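Local structure of glycoside hydrolase (Streptococcus pneumoniae serotype 4, 6ORH) at residues Phe81-Thr89 with Tyr145-Ile153; Ala162-Met170 with Ile192-Ser203. The protein probably acts as an alpha-L-fucosidase of glycoside hydrolase family 29, releasing alpha-linked fucose from host-derived glycans. The protein carries 2 engineered substitutions. All blocks are in the same frame, centred on the assembly; numbering follows the deposited sequence.

Contact 1: Phe81-Thr89 with Tyr145-Ile153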
loop_
_atom_site.group_PDB
_atom_site.type_symbol
_atom_site.label_atom_id
_atom_site.label_comp_id
_atom_site.label_asym_id
_atom_site.label_seq_id
_atom_site.Cartn_x
_atom_site.Cartn_y
_atom_site.Cartn_z
ATOM N N PHE A 81 -22.838 19.561 -23.331
ATOM C CA PHE A 81 -23.960 18.978 -24.062
ATOM C C PHE A 81 -24.840 18.148 -23.123
ATOM O O PHE A 81 -24.346 17.217 -22.479
ATOM C CB PHE A 81 -23.410 18.157 -25.226
ATOM C CG PHE A 81 -24.475 17.626 -26.147
ATOM C CD1 PHE A 81 -25.115 18.471 -27.047
ATOM C CD2 PHE A 81 -24.861 16.295 -26.090
ATOM C CE1 PHE A 81 -26.080 17.987 -27.919
ATOM C CE2 PHE A 81 -25.832 15.816 -26.964
ATOM C CZ PHE A 81 -26.445 16.663 -27.859
ATOM N N VAL A 82 -26.148 18.470 -23.100
ATOM C CA VAL A 82 -27.067 17.914 -22.118
ATOM C C VAL A 82 -27.798 16.716 -22.729
ATOM O O VAL A 82 -28.290 16.803 -23.851
ATOM C CB VAL A 82 -28.001 19.022 -21.606
ATOM C CG1 VAL A 82 -28.949 18.487 -20.545
ATOM C CG2 VAL A 82 -27.191 20.199 -21.043
ATOM N N LEU A 83 -27.862 15.581 -22.012
ATOM C CA LEU A 83 -28.303 14.321 -22.609
ATOM C C LEU A 83 -29.771 14.026 -22.261
ATOM O O LEU A 83 -30.247 12.894 -22.420
ATOM C CB LEU A 83 -27.362 13.203 -22.129
ATOM C CG LEU A 83 -25.912 13.374 -22.596
ATOM C CD1 LEU A 83 -25.047 12.287 -21.983
ATOM C CD2 LEU A 83 -25.822 13.292 -24.121
ATOM N N TYR A 84 -30.475 15.047 -21.753
ATOM C CA TYR A 84 -31.925 14.981 -21.590
ATOM C C TYR A 84 -32.460 16.293 -22.152
ATOM O O TYR A 84 -31.721 17.265 -22.257
ATOM C CB TYR A 84 -32.330 14.737 -20.129
ATOM C CG TYR A 84 -32.140 15.916 -19.203
ATOM C CD1 TYR A 84 -30.901 16.185 -18.623
ATOM C CD2 TYR A 84 -33.189 16.800 -18.928
ATOM C CE1 TYR A 84 -30.730 17.278 -17.784
ATOM C CE2 TYR A 84 -33.023 17.901 -18.096
ATOM C CZ TYR A 84 -31.780 18.153 -17.533
ATOM O OH TYR A 84 -31.616 19.261 -16.744
ATOM N N PRO A 85 -33.745 16.356 -22.565
ATOM C CA PRO A 85 -34.310 17.571 -23.161
ATOM C C PRO A 85 -34.625 18.718 -22.202
ATOM O O PRO A 85 -35.775 19.105 -21.973
ATOM C CB PRO A 85 -35.518 16.984 -23.920
ATOM C CG PRO A 85 -35.964 15.872 -23.034
ATOM C CD PRO A 85 -34.674 15.215 -22.572
ATOM N N THR A 86 -33.561 19.276 -21.631
ATOM C CA THR A 86 -33.677 20.384 -20.707
ATOM C C THR A 86 -34.388 21.570 -21.369
ATOM O O THR A 86 -34.255 21.794 -22.573
ATOM C CB THR A 86 -32.272 20.821 -20.255
ATOM O OG1 THR A 86 -32.358 21.926 -19.366
ATOM C CG2 THR A 86 -31.306 21.106 -21.392
ATOM N N ALA A 87 -35.081 22.345 -20.527
ATOM C CA ALA A 87 -35.712 23.573 -20.989
ATOM C C ALA A 87 -34.688 24.706 -21.095
ATOM O O ALA A 87 -35.020 25.786 -21.604
ATOM C CB ALA A 87 -36.825 23.964 -20.042
ATOM N N HIS A 88 -33.460 24.492 -20.601
ATOM C CA HIS A 88 -32.624 25.616 -20.179
ATOM C C HIS A 88 -31.457 25.923 -21.119
ATOM O O HIS A 88 -30.769 26.935 -20.923
ATOM C CB HIS A 88 -32.195 25.446 -18.717
ATOM C CG HIS A 88 -33.378 25.440 -17.816
ATOM N ND1 HIS A 88 -34.264 26.509 -17.755
ATOM C CD2 HIS A 88 -33.883 24.487 -17.003
ATOM C CE1 HIS A 88 -35.224 26.230 -16.894
ATOM N NE2 HIS A 88 -35.017 25.006 -16.431
ATOM N N THR A 89 -31.200 25.039 -22.088
ATOM C CA THR A 89 -30.238 25.304 -23.148
ATOM C C THR A 89 -30.723 24.644 -24.430
ATOM O O THR A 89 -31.454 23.660 -24.371
ATOM C CB THR A 89 -28.824 24.819 -22.800
ATOM O OG1 THR A 89 -28.013 25.110 -23.943
ATOM C CG2 THR A 89 -28.748 23.315 -22.607
ATOM N N TYR A 145 -28.683 28.604 -13.921
ATOM C CA TYR A 145 -28.793 27.585 -14.958
ATOM C C TYR A 145 -28.547 26.207 -14.331
ATOM O O TYR A 145 -29.353 25.279 -14.506
ATOM C CB TYR A 145 -27.776 27.882 -16.074
ATOM C CG TYR A 145 -27.572 26.791 -17.096
ATOM C CD1 TYR A 145 -28.607 26.411 -17.942
ATOM C CD2 TYR A 145 -26.374 26.087 -17.206
ATOM C CE1 TYR A 145 -28.434 25.422 -18.889
ATOM C CE2 TYR A 145 -26.187 25.095 -18.163
ATOM C CZ TYR A 145 -27.239 24.735 -18.988
ATOM O OH TYR A 145 -27.121 23.752 -19.928
ATOM N N TYR A 146 -27.437 26.106 -13.593
ATOM C CA TYR A 146 -27.074 24.840 -12.944
ATOM C C TYR A 146 -28.194 24.376 -12.012
ATOM O O TYR A 146 -28.618 23.207 -12.058
ATOM C CB TYR A 146 -25.709 24.960 -12.242
ATOM C CG TYR A 146 -25.139 23.627 -11.816
ATOM C CD1 TYR A 146 -25.523 23.060 -10.603
ATOM C CD2 TYR A 146 -24.212 22.964 -12.595
ATOM C CE1 TYR A 146 -25.020 21.831 -10.204
ATOM C CE2 TYR A 146 -23.693 21.732 -12.213
ATOM C CZ TYR A 146 -24.134 21.155 -11.029
ATOM O OH TYR A 146 -23.620 19.952 -10.605
ATOM N N LEU A 147 -28.663 25.296 -11.161
ATOM C CA LEU A 147 -29.686 25.009 -10.159
ATOM C C LEU A 147 -30.996 24.610 -10.842
ATOM O O LEU A 147 -31.672 23.674 -10.414
ATOM C CB LEU A 147 -29.877 26.235 -9.250
ATOM C CG LEU A 147 -30.942 26.063 -8.162
ATOM C CD1 LEU A 147 -30.610 24.891 -7.241
ATOM C CD2 LEU A 147 -31.099 27.348 -7.345
ATOM N N ALA A 148 -31.375 25.328 -11.903
ATOM C CA ALA A 148 -32.578 24.960 -12.644
ATOM C C ALA A 148 -32.477 23.539 -13.198
ATOM O O ALA A 148 -33.485 22.843 -13.256
ATOM C CB ALA A 148 -32.864 25.946 -13.749
ATOM N N GLN A 149 -31.277 23.115 -13.614
ATOM C CA GLN A 149 -31.151 21.757 -14.121
ATOM C C GLN A 149 -31.251 20.754 -12.971
ATOM O O GLN A 149 -31.872 19.699 -13.146
ATOM C CB GLN A 149 -29.912 21.635 -15.015
ATOM C CG GLN A 149 -30.119 22.422 -16.299
ATOM C CD GLN A 149 -29.013 22.147 -17.275
ATOM O OE1 GLN A 149 -27.845 21.958 -16.898
ATOM N NE2 GLN A 149 -29.378 22.164 -18.542
ATOM N N LEU A 150 -30.620 21.059 -11.830
ATOM C CA LEU A 150 -30.806 20.207 -10.656
ATOM C C LEU A 150 -32.306 19.997 -10.411
ATOM O O LEU A 150 -32.731 18.866 -10.144
ATOM C CB LEU A 150 -30.152 20.811 -9.411
ATOM C CG LEU A 150 -28.616 20.783 -9.340
ATOM C CD1 LEU A 150 -28.148 21.443 -8.052
ATOM C CD2 LEU A 150 -28.110 19.348 -9.417
ATOM N N LYS A 151 -33.101 21.089 -10.475
ATOM C CA LYS A 151 -34.532 21.002 -10.198
ATOM C C LYS A 151 -35.224 20.129 -11.242
ATOM O O LYS A 151 -36.053 19.283 -10.902
ATOM C CB LYS A 151 -35.119 22.420 -10.179
ATOM C CG LYS A 151 -34.716 23.179 -8.917
ATOM C CD LYS A 151 -35.207 24.620 -8.913
ATOM C CE LYS A 151 -34.851 25.348 -7.633
ATOM N NZ LYS A 151 -35.366 26.738 -7.687
ATOM N N GLU A 152 -34.886 20.316 -12.520
ATOM C CA GLU A 152 -35.472 19.516 -13.590
ATOM C C GLU A 152 -35.215 18.030 -13.361
ATOM O O GLU A 152 -36.087 17.190 -13.610
ATOM C CB GLU A 152 -34.797 19.789 -14.929
ATOM C CG GLU A 152 -35.343 20.997 -15.611
ATOM C CD GLU A 152 -34.778 21.214 -17.004
ATOM O OE1 GLU A 152 -33.552 21.025 -17.208
ATOM O OE2 GLU A 152 -35.587 21.539 -17.901
ATOM N N ILE A 153 -34.005 17.713 -12.909
ATOM C CA ILE A 153 -33.602 16.316 -12.831
ATOM C C ILE A 153 -34.222 15.693 -11.587
ATOM O O ILE A 153 -34.693 14.537 -11.635
ATOM C CB ILE A 153 -32.060 16.229 -12.794
ATOM C CG1 ILE A 153 -31.470 16.664 -14.147
ATOM C CG2 ILE A 153 -31.610 14.823 -12.401
ATOM C CD1 ILE A 153 -29.987 17.073 -14.063
HETATM O O HOH W 1 -35.937 23.957 -13.696
#

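Contact 2: Ala162-Met170 with Ile192-Ser203. With GAL (beta-D-galactopyranose), chain C; EDO (1,2-ethanediol), chain F.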
loop_
_atom_site.group_PDB
_atom_site.type_symbol
_atom_site.label_atom_id
_atom_site.label_comp_id
_atom_site.label_asym_id
_atom_site.label_seq_id
_atom_site.Cartn_x
_atom_site.Cartn_y
_atom_site.Cartn_z
ATOM N N ALA A 162 -37.600 4.942 -9.485
ATOM C CA ALA A 162 -38.935 5.291 -8.982
ATOM C C ALA A 162 -38.935 6.694 -8.387
ATOM O O ALA A 162 -39.394 6.894 -7.264
ATOM C CB ALA A 162 -39.427 4.253 -7.990
ATOM N N GLY A 163 -38.323 7.632 -9.124
ATOM C CA GLY A 163 -38.311 9.030 -8.732
ATOM C C GLY A 163 -37.236 9.391 -7.717
ATOM O O GLY A 163 -37.154 10.547 -7.290
ATOM N N LYS A 164 -36.413 8.422 -7.320
ATOM C CA LYS A 164 -35.468 8.675 -6.247
ATOM C C LYS A 164 -34.052 8.689 -6.809
ATOM O O LYS A 164 -33.683 7.811 -7.597
ATOM C CB LYS A 164 -35.599 7.619 -5.148
ATOM C CG LYS A 164 -34.762 7.885 -3.906
ATOM C CD LYS A 164 -35.067 6.881 -2.798
ATOM C CE LYS A 164 -34.486 7.254 -1.452
ATOM N NZ LYS A 164 -35.100 8.488 -0.908
ATOM N N PHE A 165 -33.259 9.689 -6.378
ATOM C CA PHE A 165 -31.819 9.673 -6.619
ATOM C C PHE A 165 -31.040 9.449 -5.328
ATOM O O PHE A 165 -31.356 9.991 -4.261
ATOM C CB PHE A 165 -31.367 11.000 -7.245
ATOM C CG PHE A 165 -31.647 11.044 -8.722
ATOM C CD1 PHE A 165 -30.701 10.568 -9.626
ATOM C CD2 PHE A 165 -32.838 11.575 -9.212
ATOM C CE1 PHE A 165 -30.956 10.598 -10.993
ATOM C CE2 PHE A 165 -33.099 11.568 -10.580
ATOM C CZ PHE A 165 -32.162 11.087 -11.470
ATOM N N ALA A 166 -29.991 8.622 -5.454
ATOM C CA ALA A 166 -29.126 8.249 -4.338
ATOM C C ALA A 166 -27.843 9.088 -4.273
ATOM O O ALA A 166 -27.214 9.137 -3.214
ATOM C CB ALA A 166 -28.802 6.768 -4.420
ATOM N N GLU A 167 -27.431 9.692 -5.400
ATOM C CA GLU A 167 -26.170 10.429 -5.382
ATOM C C GLU A 167 -26.179 11.497 -6.471
ATOM O O GLU A 167 -26.678 11.244 -7.561
ATOM C CB GLU A 167 -25.013 9.456 -5.627
ATOM C CG GLU A 167 -23.608 10.072 -5.481
ATOM C CD GLU A 167 -22.516 9.025 -5.298
ATOM O OE1 GLU A 167 -22.832 7.878 -4.893
ATOM O OE2 GLU A 167 -21.328 9.339 -5.536
ATOM N N VAL A 168 -25.651 12.685 -6.136
ATOM C CA VAL A 168 -25.437 13.741 -7.127
ATOM C C VAL A 168 -23.927 13.964 -7.207
ATOM O O VAL A 168 -23.301 14.075 -6.159
ATOM C CB VAL A 168 -26.179 15.032 -6.717
ATOM C CG1 VAL A 168 -25.790 16.196 -7.632
ATOM C CG2 VAL A 168 -27.701 14.823 -6.738
ATOM N N TRP A 169 -23.376 14.040 -8.434
ATOM C CA TRP A 169 -21.933 14.171 -8.615
ATOM C C TRP A 169 -21.606 15.559 -9.161
ATOM O O TRP A 169 -22.079 15.938 -10.250
ATOM C CB TRP A 169 -21.458 13.087 -9.611
ATOM C CG TRP A 169 -20.413 12.165 -9.051
ATOM C CD1 TRP A 169 -20.615 11.131 -8.182
ATOM C CD2 TRP A 169 -19.008 12.155 -9.363
ATOM N NE1 TRP A 169 -19.438 10.490 -7.900
ATOM C CE2 TRP A 169 -18.443 11.067 -8.649
ATOM C CE3 TRP A 169 -18.171 12.946 -10.180
ATOM C CZ2 TRP A 169 -17.089 10.750 -8.709
ATOM C CZ3 TRP A 169 -16.834 12.591 -10.265
ATOM C CH2 TRP A 169 -16.300 11.542 -9.504
ATOM N N MET A 170 -20.767 16.298 -8.404
ATOM C CA MET A 170 -20.281 17.617 -8.813
ATOM C C MET A 170 -18.763 17.551 -8.988
ATOM O O MET A 170 -17.984 17.769 -8.053
ATOM C CB MET A 170 -20.629 18.632 -7.715
ATOM C CG MET A 170 -22.127 18.715 -7.513
ATOM S SD MET A 170 -22.495 19.860 -6.190
ATOM C CE MET A 170 -24.289 19.797 -6.165
ATOM N N ILE A 192 -31.112 20.159 -3.366
ATOM C CA ILE A 192 -30.970 18.702 -3.397
ATOM C C ILE A 192 -31.703 18.081 -2.207
ATOM O O ILE A 192 -32.387 17.063 -2.369
ATOM C CB ILE A 192 -29.494 18.270 -3.520
ATOM C CG1 ILE A 192 -28.939 18.759 -4.863
ATOM C CG2 ILE A 192 -29.334 16.757 -3.356
ATOM C CD1 ILE A 192 -27.429 18.677 -4.944
ATOM N N ARG A 193 -31.581 18.693 -1.025
ATOM C CA ARG A 193 -32.292 18.170 0.137
ATOM C C ARG A 193 -33.802 18.303 -0.077
ATOM O O ARG A 193 -34.583 17.381 0.179
ATOM C CB ARG A 193 -31.865 18.943 1.387
ATOM C CG ARG A 193 -30.531 18.497 1.968
ATOM C CD ARG A 193 -30.184 19.117 3.314
ATOM N NE ARG A 193 -30.131 20.572 3.360
ATOM C CZ ARG A 193 -29.063 21.301 3.053
ATOM N NH1 ARG A 193 -27.948 20.717 2.643
ATOM N NH2 ARG A 193 -29.126 22.614 3.144
ATOM N N ASP A 194 -34.228 19.483 -0.522
ATOM C CA ASP A 194 -35.650 19.761 -0.665
ATOM C C ASP A 194 -36.291 18.699 -1.553
ATOM O O ASP A 194 -37.416 18.262 -1.303
ATOM C CB ASP A 194 -35.909 21.111 -1.342
ATOM C CG ASP A 194 -35.623 22.358 -0.520
ATOM O OD1 ASP A 194 -35.493 22.250 0.730
ATOM O OD2 ASP A 194 -35.511 23.446 -1.149
ATOM N N LEU A 195 -35.564 18.256 -2.589
ATOM C CA LEU A 195 -36.152 17.363 -3.585
ATOM C C LEU A 195 -35.833 15.886 -3.338
ATOM O O LEU A 195 -36.591 15.029 -3.820
ATOM C CB LEU A 195 -35.680 17.791 -4.979
ATOM C CG LEU A 195 -36.132 19.178 -5.421
ATOM C CD1 LEU A 195 -35.586 19.455 -6.795
ATOM C CD2 LEU A 195 -37.668 19.225 -5.490
ATOM N N GLN A 196 -34.721 15.607 -2.650
ATOM C CA GLN A 196 -34.213 14.244 -2.540
ATOM C C GLN A 196 -33.711 13.888 -1.143
ATOM O O GLN A 196 -33.040 12.869 -0.979
ATOM C CB GLN A 196 -33.182 13.969 -3.650
ATOM C CG GLN A 196 -33.762 13.984 -5.059
ATOM C CD GLN A 196 -34.583 12.752 -5.392
ATOM O OE1 GLN A 196 -34.448 11.714 -4.737
ATOM N NE2 GLN A 196 -35.424 12.847 -6.414
ATOM N N GLY A 197 -34.017 14.708 -0.130
ATOM C CA GLY A 197 -33.707 14.347 1.248
ATOM C C GLY A 197 -32.211 14.135 1.482
ATOM O O GLY A 197 -31.423 15.027 1.160
ATOM N N ASP A 198 -31.816 12.995 2.064
ATOM C CA ASP A 198 -30.413 12.839 2.413
ATOM C C ASP A 198 -29.624 12.163 1.286
ATOM O O ASP A 198 -28.586 11.564 1.552
ATOM C CB ASP A 198 -30.137 12.251 3.808
ATOM C CG ASP A 198 -28.786 12.720 4.366
ATOM O OD1 ASP A 198 -28.248 13.746 3.878
ATOM O OD2 ASP A 198 -28.244 12.052 5.259
ATOM N N CYS A 199 -30.087 12.343 0.041
ATOM C CA CYS A 199 -29.320 11.996 -1.159
ATOM C C CYS A 199 -27.843 12.365 -0.963
ATOM O O CYS A 199 -27.533 13.495 -0.575
ATOM C CB CYS A 199 -29.870 12.790 -2.336
ATOM S SG CYS A 199 -29.065 12.401 -3.916
ATOM N N LEU A 200 -26.922 11.424 -1.254
ATOM C CA LEU A 200 -25.500 11.678 -1.097
ATOM C C LEU A 200 -25.008 12.677 -2.144
ATOM O O LEU A 200 -25.507 12.694 -3.261
ATOM C CB LEU A 200 -24.760 10.347 -1.277
ATOM C CG LEU A 200 -25.136 9.274 -0.259
ATOM C CD1 LEU A 200 -24.532 7.929 -0.689
ATOM C CD2 LEU A 200 -24.612 9.667 1.109
ATOM N N ILE A 201 -23.988 13.482 -1.796
ATOM C CA ILE A 201 -23.425 14.415 -2.773
ATOM C C ILE A 201 -21.904 14.266 -2.799
ATOM O O ILE A 201 -21.236 14.355 -1.753
ATOM C CB ILE A 201 -23.824 15.868 -2.421
ATOM C CG1 ILE A 201 -25.343 16.058 -2.382
ATOM C CG2 ILE A 201 -23.135 16.835 -3.384
ATOM C CD1 ILE A 201 -25.799 17.380 -1.759
ATOM N N PHE A 202 -21.364 14.008 -3.999
ATOM C CA PHE A 202 -19.924 14.066 -4.248
ATOM C C PHE A 202 -19.594 15.482 -4.714
ATOM O O PHE A 202 -20.201 15.969 -5.659
ATOM C CB PHE A 202 -19.582 13.076 -5.375
ATOM C CG PHE A 202 -18.124 13.068 -5.761
ATOM C CD1 PHE A 202 -17.609 14.079 -6.561
ATOM C CD2 PHE A 202 -17.283 12.048 -5.350
ATOM C CE1 PHE A 202 -16.274 14.064 -6.936
ATOM C CE2 PHE A 202 -15.940 12.030 -5.716
ATOM C CZ PHE A 202 -15.431 13.052 -6.493
ATOM N N SER A 203 -18.676 16.139 -4.002
ATOM C CA SER A 203 -18.228 17.484 -4.377
ATOM C C SER A 203 -16.847 17.719 -3.778
ATOM O O SER A 203 -16.338 16.905 -3.017
ATOM C CB SER A 203 -19.180 18.566 -3.918
ATOM O OG SER A 203 -19.016 18.788 -2.511
HETATM C C1 GAL C . -10.572 15.265 -10.508
HETATM C C2 GAL C . -11.030 16.522 -9.736
HETATM C C3 GAL C . -11.788 16.138 -8.457
HETATM C C4 GAL C . -12.807 15.018 -8.698
HETATM C C5 GAL C . -12.085 13.872 -9.420
HETATM C C6 GAL C . -12.969 12.682 -9.711
HETATM O O2 GAL C . -9.875 17.291 -9.363
HETATM O O3 GAL C . -12.417 17.316 -7.878
HETATM O O4 GAL C . -13.921 15.480 -9.514
HETATM O O5 GAL C . -11.670 14.377 -10.713
HETATM O O6 GAL C . -12.140 11.583 -10.179
HETATM C C1 EDO F . -23.339 20.246 3.694
HETATM O O1 EDO F . -22.585 21.448 3.688
HETATM C C2 EDO F . -24.783 20.502 3.880
HETATM O O2 EDO F . -25.228 21.796 3.457
HETATM O O HOH W 2 -33.017 10.379 -2.179
HETATM O O HOH W 3 -36.142 11.084 -2.808
#

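Contact 1: Phe81-Thr89 with Tyr145-Ile153
Thr-86 and His-88 bring the loop of residues 81-89 against helix 139-154 in the opposite chain direction, with the CA of Thr-86 7.2 Å from that of Gln-149 and the CA of His-88 6.8 Å from that of Tyr-145. From the helix, the carboxylate of Glu-152 gathers three donors of the loop. Its OE1 accepts on the syn side from OG1 of Thr-86 at 2.6 Å, and on the anti side, 28° out of the carboxylate plane, from OH of Tyr-84 at 2.7 Å. OE2 turns its syn lone pair to the backbone N of Ala-87, in a nearly straight bond of 2.8 Å. Bonds to both oxygens hold the group against rotation and would tend to stabilise its negative charge.

Thr-86 suits this place because a hydroxyl can give and receive at once. Set opposite the backbone N by a chi1 of 179°, OG1 donates to Glu-152 and accepts from NE2 of Gln-149 at 3.1 Å, close to that amide's plane. Tyr-84 adds an apolar part, its CZ resting 3.7 Å from CG1 of Ile-153.

Farther along, the imidazole of His-88 lies between two methyls: CB of Ala-148 makes a CH-pi contact on one face, and CB of Ala-87 lies over the other. A water bridges NE2 of His-88 and the carbonyl O of Ala-148. OG1 of Thr-86 also accepts from the backbone N of His-88, completing an ST turn in a beta-alpha loop of the TIM barrel, which follows strand 70-74 and packs on helix 139-154, the helix after strand 119-124.

Contact 2: Ala162-Met170 with Ile192-Ser203
OE1 of Gln-196 is gripped from two directions, by the backbone N of Phe-165 at 2.9 Å and by a water at 2.6 Å. Gln-196 lies on helix 185-196 of a beta-alpha-beta unit, in which strand 167-169, this helix and the parallel strand 200-202 follow one another in the TIM-barrel domain. A bend at chi2 (-74°) turns its amide back along the incoming loop, where NE2 points almost straight at O of Gly-163, 3.0 Å away; NE2 also serves Leu-154 O. A primary amide fits here because it donates and accepts side by side, meeting the backbone on either flank of Lys-164.

Between the strands a parallel ladder runs from Leu-200 N to Ala-166 O, through Val-168, which bonds with both N and O, to Met-170 N on Phe-202 O. Branched and flexible apolar groups fill the side toward the helix: CD1 of Ile-192 meets CE of Met-170 at 3.6 Å, tip to tip, and also CG1 of Val-168.

On the other side, Trp-169 and Phe-202 belong to the glycan pocket. Their flat rings suit stacking on each other: the phenyl lies over the six-membered ring of the indole, centroids 3.6 Å apart and planes at 6°, while Trp-169 NE1 bonds to Glu-255. The stacked pair turns its edges to the bound galactose, with CH2 of Trp-169 3.5 Å from the sugar's C6.

In the fold
Contact 1 closes before contact 2 opens along the chain, and their centres lie 15 Å apart on the same side of the chain's centre, both in the TIM-barrel domain. Helix 139-154 joins them. Ile-153 serves both, its side chain meeting Tyr-84 and its O lying 3.5 Å from CE2 of Phe-165. Tyr-146 and Leu-150, which take no part in contact 1, also pack on contact 2: OH of Tyr-146 is 3.6 Å from CG of Met-170, and Leu-150 reaches Ile-192 of helix 185-196, so neighbouring barrel helices pack together. Contact 1 sets a loop against the outside helix 139-154, away from the annotated sites, whereas contact 2 reaches from the helix layer through the sheet to the glycan pocket.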